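Side-chain contacts in putative fumarylacetoacetate hydrolase family protein (Yersinia pestis, PDB 3S52), which is of unassigned function but probably belongs to the fumarylacetoacetate hydrolase family, and forms an assembly of two subunits richer in strand than in helix: residues I172-I175 with S176-R180; G162-R165 with D166-T169; F142-A145 with Q146-D149; Q119-E122 with K123-F127. One frame throughout, in Å; residues are numbered along the deposited sequence.

Interaction 1: I172-I175 with S176-R180; sequences IPLI and SYMSR
L174 O receives the backbone N of M178 at 2.9 Å, an almost straight bond (170°). It belongs to the i to i+4 ladder of the alpha-helix 171-181, flanked by the rungs from Y177 N to P173 O and from S179 N to I175 O. The side chains reinforce the same spacing: the selenomethionine M178 leaves with CG beside its own backbone N (chi1 -66°) and then runs extended, which brings its terminal CE within 3.7 Å of L174 CG, the two chains meeting at a slant. Its CG passes L174 O at 3.4 Å, so one residue covers both the carbonyl and the side chain of L174. This apolar pair is the inward ridge of the helix, pressed on V23 and V25 of strand 21-26. Hydroxyls on the rest of the helix meet different partners: S176 OG bonds to A87 O, while Y177 OH reaches K123 NZ of the second subunit and thereby ties the helix to the neighbouring subunit. S179 illustrates how a serine can serve its own helix as well as a neighbouring loop: OG bonds to A87 N and turns back to S176 O at 2.7 Å.

Interaction 2: G162-R165 with D166-T169; sequences GNTR and DMIT
The selenomethionine M167 closes back on T164 in a short 3-10 turn, opened by an Asx turn at N163, where strand 157-163 ends. From the backbone outward, each atom of M167 meets some part of T164. Its CB and CG both pass T164 O at 3.4 Å; SE is still about as close to T164 O as to T164 CB; the terminal CE presses on T164 CG2 at 3.3 Å, tighter than usual van der Waals contact. Extended beyond CG, the chain runs alongside the threonine and points the same way. The backbone takes the same path: M167 N bonds to T164 O at 3.1 Å, and D166 N bonds to N163 O at 3.0 Å. N163 sets up the turn, for its OD1 accepts R165 N at 2.9 Å while its ND2 holds Q147 O and D149 OD1. The same OD1 also lies beneath the guanidinium of R165, 3.2 Å from its plane and over its centre. T164 OG1 is bonded to A145 O, which leaves its methyl for M167. R165 and D166 point the same way without their charges touching, their flat groups 72° apart. R165 NH2 is held by Q147 OE1; NH1 instead gives to a water that in turn donates to D166 OD2.

Interaction 3: F142-A145 with Q146-D149; sequences FGDA and QQAD
D144 accepts hydrogen bonds from the two residues that follow A145, and these shape the turn. D144 OD1 accepts the backbone N of Q146 at 2.9 Å, the i to i+2 link of an Asx turn, although the bond is bent (137°) and the N-H comes from above the carboxylate plane. The main-chain O of the same aspartate takes Q147 N at 3.1 Å, closing an i to i+3 turn over the side-chain one. With CG anti to the backbone N (chi1 -178°), the carboxylate is carried forward to Q146 N. Two weak bonds extend the pattern: Q147 NE2 approaches D144 OD2 at 3.5 Å, with amide and carboxylate planes 72° apart, and A148 N reaches A145 O at 3.4 Å. The other end of the Q147 amide, OE1, is held by R165 NH2. The apolar part is small. F142 turns its ring back under the turn, where CZ meets A148 CB at 3.7 Å and the ring edge faces A145 CA. Between ring and turn, the positive phi of G143 marks where the chain leaves helical geometry.

The end of Q146 leads away from the turn, giving its NE2 to T164 O and accepting I171 N at OE1, so one amide joins the 3-10 turn at 164-165 to the start of helix 171-181. The whole piece connects helix 139-142 to strand 149-154, with the F142 ring meeting Y99 of strand 96-107 and, like A148, touching N212 between strands 206-211 and 214-219.

Interaction 4: Q119-E122 with K123-F127; sequences QPWE and KAKAF. With SO4 (sulfate ion), chain E.
The indole of W121 and the side chain of K125 lie side by side and point the same way, with K125 CE coming obliquely to W121 CE3 at 4.2 Å. A sulfate ion, probably from the crystallisation liquor, approaches the far end of the same indole, its O4 standing 3.7 Å from W121 CH2, again obliquely. The other aromatic group, the F127 ring, has A124 C at its edge, in the ring plane. A bend at chi2 (-84°) turns the K125 chain alongside the indole; beyond it the chain is extended, and NZ ends 3.2 Å from sulfate O2, to which it is hydrogen-bonded. The ion is also held by S27 N and H32 NE2. K125 NZ has further partners, salt bridges to D104 and E73 and a hydrogen bond to T106 OG1, which together fix the tip of this buried lysine.

The backbone beneath is one short helical turn. W121 O accepts K125 N at 2.9 Å and, more weakly, A124 N; E122 O accepts A126 N at 2.7 Å. A water accepts from K123 N at 3.0 Å and donates to P120 O, bridging the start of the turn.

Helix 122-125 follows helix 108-117, whose Q111 touches both W121 and K125. Strand 45-50 meets it through F47 and P50, F127 packs on L105 and L107 of strand 96-107, and the second subunit packs its P120 on W121 and offers I48 N to E122 OE2.

Along the chain the order is interaction 4, 3, 2, 1. Interactions 2 and 3 are the closest pair, their centres about 10 Å apart, joined by hydrogen bonds between the turns that end strand 157-163 and lead into strand 149-154; both strands belong to the four-stranded antiparallel sheet. Interaction 1, centred about 16 Å from interaction 2, follows it into helix 171-181, and L174 N packs against T169 CG2. Interaction 4 stands apart, about 29 Å from interaction 3 between centres and on the opposite side of the chain's centre. Interactions 1 and 4 do not touch within one subunit, yet both contact the second subunit, so dimerisation connects what the single chain keeps separate.

Interaction 1: I172-I175 with S176-R180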
loop_
_atom_site.group_PDB
_atom_site.type_symbol
_atom_site.label_atom_id
_atom_site.label_comp_id
_atom_site.label_asym_id
_atom_site.label_seq_id
_atom_site.Cartn_x
_atom_site.Cartn_y
_atom_site.Cartn_z
ATOM N N ILE A 172 -6.400 -18.438 8.039
ATOM C CA ILE A 172 -7.599 -18.446 7.207
ATOM C C ILE A 172 -8.605 -17.319 7.513
ATOM O O ILE A 172 -8.922 -16.526 6.634
ATOM C CB ILE A 172 -8.251 -19.844 7.186
ATOM C CG1 ILE A 172 -7.399 -20.767 6.306
ATOM C CG2 ILE A 172 -9.667 -19.774 6.653
ATOM C CD1 ILE A 172 -7.423 -22.206 6.747
ATOM N N PRO A 173 -9.092 -17.231 8.761
ATOM C CA PRO A 173 -9.941 -16.075 9.078
ATOM C C PRO A 173 -9.253 -14.727 8.820
ATOM O O PRO A 173 -9.930 -13.741 8.509
ATOM C CB PRO A 173 -10.237 -16.237 10.579
ATOM C CG PRO A 173 -9.249 -17.303 11.084
ATOM C CD PRO A 173 -8.967 -18.176 9.890
ATOM N N LEU A 174 -7.934 -14.666 8.957
ATOM C CA LEU A 174 -7.242 -13.400 8.707
ATOM C C LEU A 174 -7.394 -13.016 7.232
ATOM O O LEU A 174 -7.776 -11.890 6.882
ATOM C CB LEU A 174 -5.751 -13.502 9.072
ATOM C CG LEU A 174 -4.886 -12.259 8.803
ATOM C CD1 LEU A 174 -5.264 -11.107 9.703
ATOM C CD2 LEU A 174 -3.404 -12.602 8.985
ATOM N N ILE A 175 -7.102 -13.968 6.363
ATOM C CA ILE A 175 -7.136 -13.692 4.943
ATOM C C ILE A 175 -8.570 -13.429 4.514
ATOM O O ILE A 175 -8.832 -12.575 3.674
ATOM C CB ILE A 175 -6.493 -14.816 4.120
ATOM C CG1 ILE A 175 -4.999 -14.901 4.435
ATOM C CG2 ILE A 175 -6.689 -14.560 2.636
ATOM C CD1 ILE A 175 -4.274 -16.018 3.673
ATOM N N SER A 176 -9.508 -14.148 5.118
ATOM C CA SER A 176 -10.909 -13.904 4.844
ATOM C C SER A 176 -11.226 -12.454 5.185
ATOM O O SER A 176 -11.792 -11.715 4.378
ATOM C CB SER A 176 -11.781 -14.865 5.656
ATOM O OG SER A 176 -13.150 -14.603 5.444
ATOM N N TYR A 177 -10.835 -12.044 6.382
ATOM C CA TYR A 177 -11.033 -10.665 6.813
ATOM C C TYR A 177 -10.421 -9.631 5.850
ATOM O O TYR A 177 -11.114 -8.693 5.420
ATOM C CB TYR A 177 -10.509 -10.472 8.241
ATOM C CG TYR A 177 -10.643 -9.054 8.743
ATOM C CD1 TYR A 177 -11.890 -8.514 9.055
ATOM C CD2 TYR A 177 -9.528 -8.247 8.883
ATOM C CE1 TYR A 177 -12.012 -7.197 9.509
ATOM C CE2 TYR A 177 -9.635 -6.938 9.343
ATOM C CZ TYR A 177 -10.873 -6.417 9.653
ATOM O OH TYR A 177 -10.955 -5.108 10.101
HETATM N N MSE A 178 -9.145 -9.803 5.502
HETATM C CA MSE A 178 -8.464 -8.886 4.571
HETATM C C MSE A 178 -9.243 -8.724 3.266
HETATM O O MSE A 178 -9.336 -7.635 2.709
HETATM C CB MSE A 178 -7.050 -9.377 4.229
HETATM C CG MSE A 178 -6.075 -9.388 5.386
HETATM SE SE MSE A 178 -4.440 -10.412 4.920
HETATM C CE MSE A 178 -3.309 -9.823 6.452
ATOM N N SER A 179 -9.792 -9.817 2.773
ATOM C CA SER A 179 -10.487 -9.793 1.480
ATOM C C SER A 179 -11.795 -8.994 1.542
ATOM O O SER A 179 -12.394 -8.742 0.507
ATOM C CB SER A 179 -10.785 -11.217 0.994
ATOM O OG SER A 179 -11.906 -11.770 1.688
ATOM N N ARG A 180 -12.249 -8.607 2.738
ATOM C CA ARG A 180 -13.441 -7.761 2.840
ATOM C C ARG A 180 -13.100 -6.353 2.386
ATOM O O ARG A 180 -13.948 -5.629 1.894
ATOM C CB ARG A 180 -13.971 -7.697 4.270
ATOM C CG ARG A 180 -14.582 -8.996 4.800
ATOM C CD ARG A 180 -15.116 -8.778 6.225
ATOM N NE ARG A 180 -16.099 -7.696 6.255
ATOM C CZ ARG A 180 -16.387 -6.967 7.327
ATOM N NH1 ARG A 180 -15.763 -7.187 8.479
ATOM N NH2 ARG A 180 -17.298 -6.007 7.239
#

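Interaction 2: G162-R165 with D166-T169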
loop_
_atom_site.group_PDB
_atom_site.type_symbol
_atom_site.label_atom_id
_atom_site.label_comp_id
_atom_site.label_asym_id
_atom_site.label_seq_id
_atom_site.Cartn_x
_atom_site.Cartn_y
_atom_site.Cartn_z
ATOM N N GLY A 162 9.765 -18.486 16.927
ATOM C CA GLY A 162 8.358 -18.541 17.253
ATOM C C GLY A 162 7.625 -19.585 16.441
ATOM O O GLY A 162 8.234 -20.318 15.668
ATOM N N ASN A 163 6.318 -19.665 16.637
ATOM C CA ASN A 163 5.528 -20.641 15.921
ATOM C C ASN A 163 4.173 -20.039 15.620
ATOM O O ASN A 163 3.593 -19.358 16.472
ATOM C CB ASN A 163 5.402 -21.925 16.737
ATOM C CG ASN A 163 4.759 -23.053 15.953
ATOM O OD1 ASN A 163 3.540 -23.080 15.779
ATOM N ND2 ASN A 163 5.578 -23.997 15.475
ATOM N N THR A 164 3.673 -20.272 14.410
ATOM C CA THR A 164 2.405 -19.669 13.987
ATOM C C THR A 164 1.194 -20.120 14.809
ATOM O O THR A 164 0.102 -19.551 14.679
ATOM C CB THR A 164 2.128 -19.899 12.497
ATOM O OG1 THR A 164 2.018 -21.308 12.237
ATOM C CG2 THR A 164 3.263 -19.312 11.657
ATOM N N ARG A 165 1.368 -21.133 15.654
ATOM C CA ARG A 165 0.271 -21.517 16.541
ATOM C C ARG A 165 -0.077 -20.374 17.490
ATOM O O ARG A 165 -1.164 -20.351 18.081
ATOM C CB ARG A 165 0.587 -22.790 17.333
ATOM C CG ARG A 165 1.618 -22.608 18.446
ATOM C CD ARG A 165 1.733 -23.864 19.327
ATOM N NE ARG A 165 2.140 -25.032 18.550
ATOM C CZ ARG A 165 3.397 -25.319 18.220
ATOM N NH1 ARG A 165 4.394 -24.525 18.595
ATOM N NH2 ARG A 165 3.658 -26.403 17.509
ATOM N N ASP A 166 0.835 -19.413 17.630
ATOM C CA ASP A 166 0.618 -18.323 18.570
ATOM C C ASP A 166 -0.083 -17.123 17.924
ATOM O O ASP A 166 -0.359 -16.133 18.589
ATOM C CB ASP A 166 1.936 -17.915 19.245
ATOM C CG ASP A 166 2.462 -18.996 20.197
ATOM O OD1 ASP A 166 1.638 -19.755 20.751
ATOM O OD2 ASP A 166 3.688 -19.100 20.391
HETATM N N MSE A 167 -0.390 -17.216 16.634
HETATM C CA MSE A 167 -1.151 -16.145 15.980
HETATM C C MSE A 167 -2.444 -15.872 16.733
HETATM O O MSE A 167 -3.151 -16.807 17.108
HETATM C CB MSE A 167 -1.476 -16.495 14.519
HETATM C CG MSE A 167 -0.265 -16.379 13.614
HETATM SE SE MSE A 167 -0.605 -16.859 11.752
HETATM C CE MSE A 167 1.211 -16.841 11.139
ATOM N N ILE A 168 -2.743 -14.594 16.953
ATOM C CA ILE A 168 -3.996 -14.184 17.583
ATOM C C ILE A 168 -5.154 -14.379 16.612
ATOM O O ILE A 168 -6.172 -14.946 16.970
ATOM C CB ILE A 168 -3.936 -12.715 18.074
ATOM C CG1 ILE A 168 -3.009 -12.597 19.297
ATOM C CG2 ILE A 168 -5.334 -12.198 18.390
ATOM C CD1 ILE A 168 -2.670 -11.153 19.674
ATOM N N THR A 169 -4.990 -13.923 15.376
ATOM C CA THR A 169 -5.955 -14.249 14.334
ATOM C C THR A 169 -5.287 -15.239 13.378
ATOM O O THR A 169 -4.303 -14.898 12.734
ATOM C CB THR A 169 -6.414 -12.988 13.557
ATOM O OG1 THR A 169 -6.802 -11.958 14.481
ATOM C CG2 THR A 169 -7.604 -13.318 12.629
HETATM O O HOH W 1 5.557 -18.120 18.943
HETATM O O HOH W 2 -3.442 -19.338 16.316
HETATM O O HOH W 3 4.573 -22.101 20.396
#

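Interaction 3: F142-A145 with Q146-D149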
loop_
_atom_site.group_PDB
_atom_site.type_symbol
_atom_site.label_atom_id
_atom_site.label_comp_id
_atom_site.label_asym_id
_atom_site.label_seq_id
_atom_site.Cartn_x
_atom_site.Cartn_y
_atom_site.Cartn_z
ATOM N N PHE A 142 4.155 -28.506 2.731
ATOM C CA PHE A 142 4.393 -27.580 3.844
ATOM C C PHE A 142 3.878 -28.063 5.202
ATOM O O PHE A 142 4.393 -27.674 6.239
ATOM C CB PHE A 142 3.881 -26.166 3.536
ATOM C CG PHE A 142 4.368 -25.127 4.519
ATOM C CD1 PHE A 142 3.519 -24.600 5.475
ATOM C CD2 PHE A 142 5.691 -24.721 4.512
ATOM C CE1 PHE A 142 3.966 -23.647 6.382
ATOM C CE2 PHE A 142 6.154 -23.796 5.412
ATOM C CZ PHE A 142 5.291 -23.248 6.354
ATOM N N GLY A 143 2.850 -28.898 5.194
ATOM C CA GLY A 143 2.266 -29.356 6.443
ATOM C C GLY A 143 1.274 -28.349 7.006
ATOM O O GLY A 143 0.721 -27.526 6.271
ATOM N N ASP A 144 1.073 -28.392 8.318
ATOM C CA ASP A 144 0.094 -27.531 8.954
ATOM C C ASP A 144 0.700 -26.147 9.098
ATOM O O ASP A 144 1.646 -25.939 9.856
ATOM C CB ASP A 144 -0.267 -28.093 10.329
ATOM C CG ASP A 144 -1.330 -27.270 11.046
ATOM O OD1 ASP A 144 -1.670 -26.163 10.574
ATOM O OD2 ASP A 144 -1.815 -27.734 12.102
ATOM N N ALA A 145 0.130 -25.198 8.361
ATOM C CA ALA A 145 0.604 -23.815 8.309
ATOM C C ALA A 145 0.539 -23.115 9.662
ATOM O O ALA A 145 1.397 -22.300 9.994
ATOM C CB ALA A 145 -0.171 -23.028 7.263
ATOM N N GLN A 146 -0.491 -23.464 10.425
ATOM C CA GLN A 146 -0.744 -22.894 11.739
ATOM C C GLN A 146 0.132 -23.515 12.824
ATOM O O GLN A 146 -0.096 -23.298 14.010
ATOM C CB GLN A 146 -2.222 -23.059 12.099
ATOM C CG GLN A 146 -2.798 -21.938 12.947
ATOM C CD GLN A 146 -2.733 -20.590 12.263
ATOM O OE1 GLN A 146 -3.420 -20.348 11.275
ATOM N NE2 GLN A 146 -1.908 -19.700 12.792
ATOM N N GLN A 147 1.133 -24.285 12.415
ATOM C CA GLN A 147 2.041 -24.920 13.364
ATOM C C GLN A 147 3.490 -24.782 12.916
ATOM O O GLN A 147 4.381 -25.453 13.427
ATOM C CB GLN A 147 1.680 -26.390 13.552
ATOM C CG GLN A 147 0.548 -26.613 14.530
ATOM C CD GLN A 147 0.664 -27.929 15.260
ATOM O OE1 GLN A 147 1.215 -27.997 16.358
ATOM N NE2 GLN A 147 0.149 -28.988 14.653
ATOM N N ALA A 148 3.711 -23.900 11.951
ATOM C CA ALA A 148 5.053 -23.645 11.419
ATOM C C ALA A 148 5.993 -22.869 12.353
ATOM O O ALA A 148 5.583 -21.928 13.026
ATOM C CB ALA A 148 4.956 -22.944 10.071
ATOM N N ASP A 149 7.262 -23.275 12.365
ATOM C CA ASP A 149 8.300 -22.636 13.151
ATOM C C ASP A 149 9.057 -21.580 12.342
ATOM O O ASP A 149 9.363 -21.778 11.174
ATOM C CB ASP A 149 9.268 -23.679 13.706
ATOM C CG ASP A 149 8.622 -24.553 14.772
ATOM O OD1 ASP A 149 8.449 -24.078 15.931
ATOM O OD2 ASP A 149 8.292 -25.718 14.446
#

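Interaction 4: Q119-E122 with K123-F127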
loop_
_atom_site.group_PDB
_atom_site.type_symbol
_atom_site.label_atom_id
_atom_site.label_comp_id
_atom_site.label_asym_id
_atom_site.label_seq_id
_atom_site.Cartn_x
_atom_site.Cartn_y
_atom_site.Cartn_z
ATOM N N GLN A 119 -0.739 9.099 12.079
ATOM C CA GLN A 119 -0.377 9.287 10.668
ATOM C C GLN A 119 -0.215 7.924 9.987
ATOM O O GLN A 119 -0.071 6.919 10.665
ATOM C CB GLN A 119 0.923 10.077 10.556
ATOM C CG GLN A 119 0.777 11.584 10.827
ATOM C CD GLN A 119 2.059 12.360 10.534
ATOM O OE1 GLN A 119 3.030 11.807 10.019
ATOM N NE2 GLN A 119 2.060 13.648 10.856
ATOM N N PRO A 120 -0.313 7.879 8.652
ATOM C CA PRO A 120 -0.203 6.598 7.944
ATOM C C PRO A 120 1.198 6.004 8.092
ATOM O O PRO A 120 2.159 6.726 8.355
ATOM C CB PRO A 120 -0.495 6.972 6.487
ATOM C CG PRO A 120 -0.232 8.427 6.406
ATOM C CD PRO A 120 -0.615 8.988 7.733
ATOM N N TRP A 121 1.307 4.689 7.955
ATOM C CA TRP A 121 2.561 4.019 8.271
ATOM C C TRP A 121 3.487 3.811 7.073
ATOM O O TRP A 121 4.610 3.330 7.247
ATOM C CB TRP A 121 2.280 2.657 8.899
ATOM C CG TRP A 121 1.696 2.658 10.274
ATOM C CD1 TRP A 121 1.243 3.736 11.001
ATOM C CD2 TRP A 121 1.500 1.503 11.096
ATOM N NE1 TRP A 121 0.786 3.305 12.229
ATOM C CE2 TRP A 121 0.927 1.943 12.307
ATOM C CE3 TRP A 121 1.736 0.131 10.910
ATOM C CZ2 TRP A 121 0.598 1.060 13.338
ATOM C CZ3 TRP A 121 1.413 -0.746 11.936
ATOM C CH2 TRP A 121 0.840 -0.279 13.131
ATOM N N GLU A 122 3.019 4.153 5.870
ATOM C CA GLU A 122 3.724 3.783 4.631
ATOM C C GLU A 122 5.213 4.125 4.603
ATOM O O GLU A 122 6.031 3.339 4.120
ATOM C CB GLU A 122 3.048 4.402 3.398
ATOM C CG GLU A 122 1.870 3.582 2.856
ATOM C CD GLU A 122 0.557 3.881 3.572
ATOM O OE1 GLU A 122 0.592 4.427 4.705
ATOM O OE2 GLU A 122 -0.505 3.590 2.980
ATOM N N LYS A 123 5.574 5.311 5.078
ATOM C CA LYS A 123 6.982 5.674 5.045
ATOM C C LYS A 123 7.812 4.726 5.902
ATOM O O LYS A 123 8.982 4.479 5.597
ATOM C CB LYS A 123 7.218 7.138 5.470
ATOM C CG LYS A 123 6.721 8.182 4.479
ATOM C CD LYS A 123 7.225 9.607 4.834
ATOM C CE LYS A 123 6.248 10.366 5.691
ATOM N NZ LYS A 123 6.676 11.792 5.864
ATOM N N ALA A 124 7.233 4.246 7.005
ATOM C CA ALA A 124 7.934 3.308 7.892
ATOM C C ALA A 124 7.871 1.840 7.465
ATOM O O ALA A 124 8.730 1.035 7.854
ATOM C CB ALA A 124 7.438 3.445 9.325
ATOM N N LYS A 125 6.774 1.466 6.826
ATOM C CA LYS A 125 6.563 0.071 6.421
ATOM C C LYS A 125 6.665 -0.297 4.940
ATOM O O LYS A 125 6.806 -1.479 4.590
ATOM C CB LYS A 125 5.181 -0.354 6.929
ATOM C CG LYS A 125 5.084 -0.410 8.440
ATOM C CD LYS A 125 5.602 -1.756 8.908
ATOM C CE LYS A 125 5.262 -2.044 10.351
ATOM N NZ LYS A 125 5.833 -3.388 10.710
ATOM N N ALA A 126 6.512 0.705 4.078
ATOM C CA ALA A 126 6.376 0.485 2.630
ATOM C C ALA A 126 7.581 0.862 1.786
ATOM O O ALA A 126 7.525 0.771 0.555
ATOM C CB ALA A 126 5.114 1.157 2.091
ATOM N N PHE A 127 8.653 1.315 2.432
ATOM C CA PHE A 127 9.794 1.872 1.717
ATOM C C PHE A 127 10.459 0.801 0.837
ATOM O O PHE A 127 10.248 -0.402 1.035
ATOM C CB PHE A 127 10.811 2.473 2.702
ATOM C CG PHE A 127 11.352 1.476 3.694
ATOM C CD1 PHE A 127 12.499 0.746 3.412
ATOM C CD2 PHE A 127 10.702 1.264 4.904
ATOM C CE1 PHE A 127 12.989 -0.190 4.333
ATOM C CE2 PHE A 127 11.174 0.330 5.820
ATOM C CZ PHE A 127 12.317 -0.397 5.540
HETATM S S SO4 E . 3.606 -4.114 14.339
HETATM O O1 SO4 E . 4.960 -4.013 14.885
HETATM O O2 SO4 E . 3.666 -4.096 12.889
HETATM O O3 SO4 E . 2.967 -5.361 14.765
HETATM O O4 SO4 E . 2.839 -2.955 14.823
HETATM O O HOH W 4 3.678 7.379 6.048
#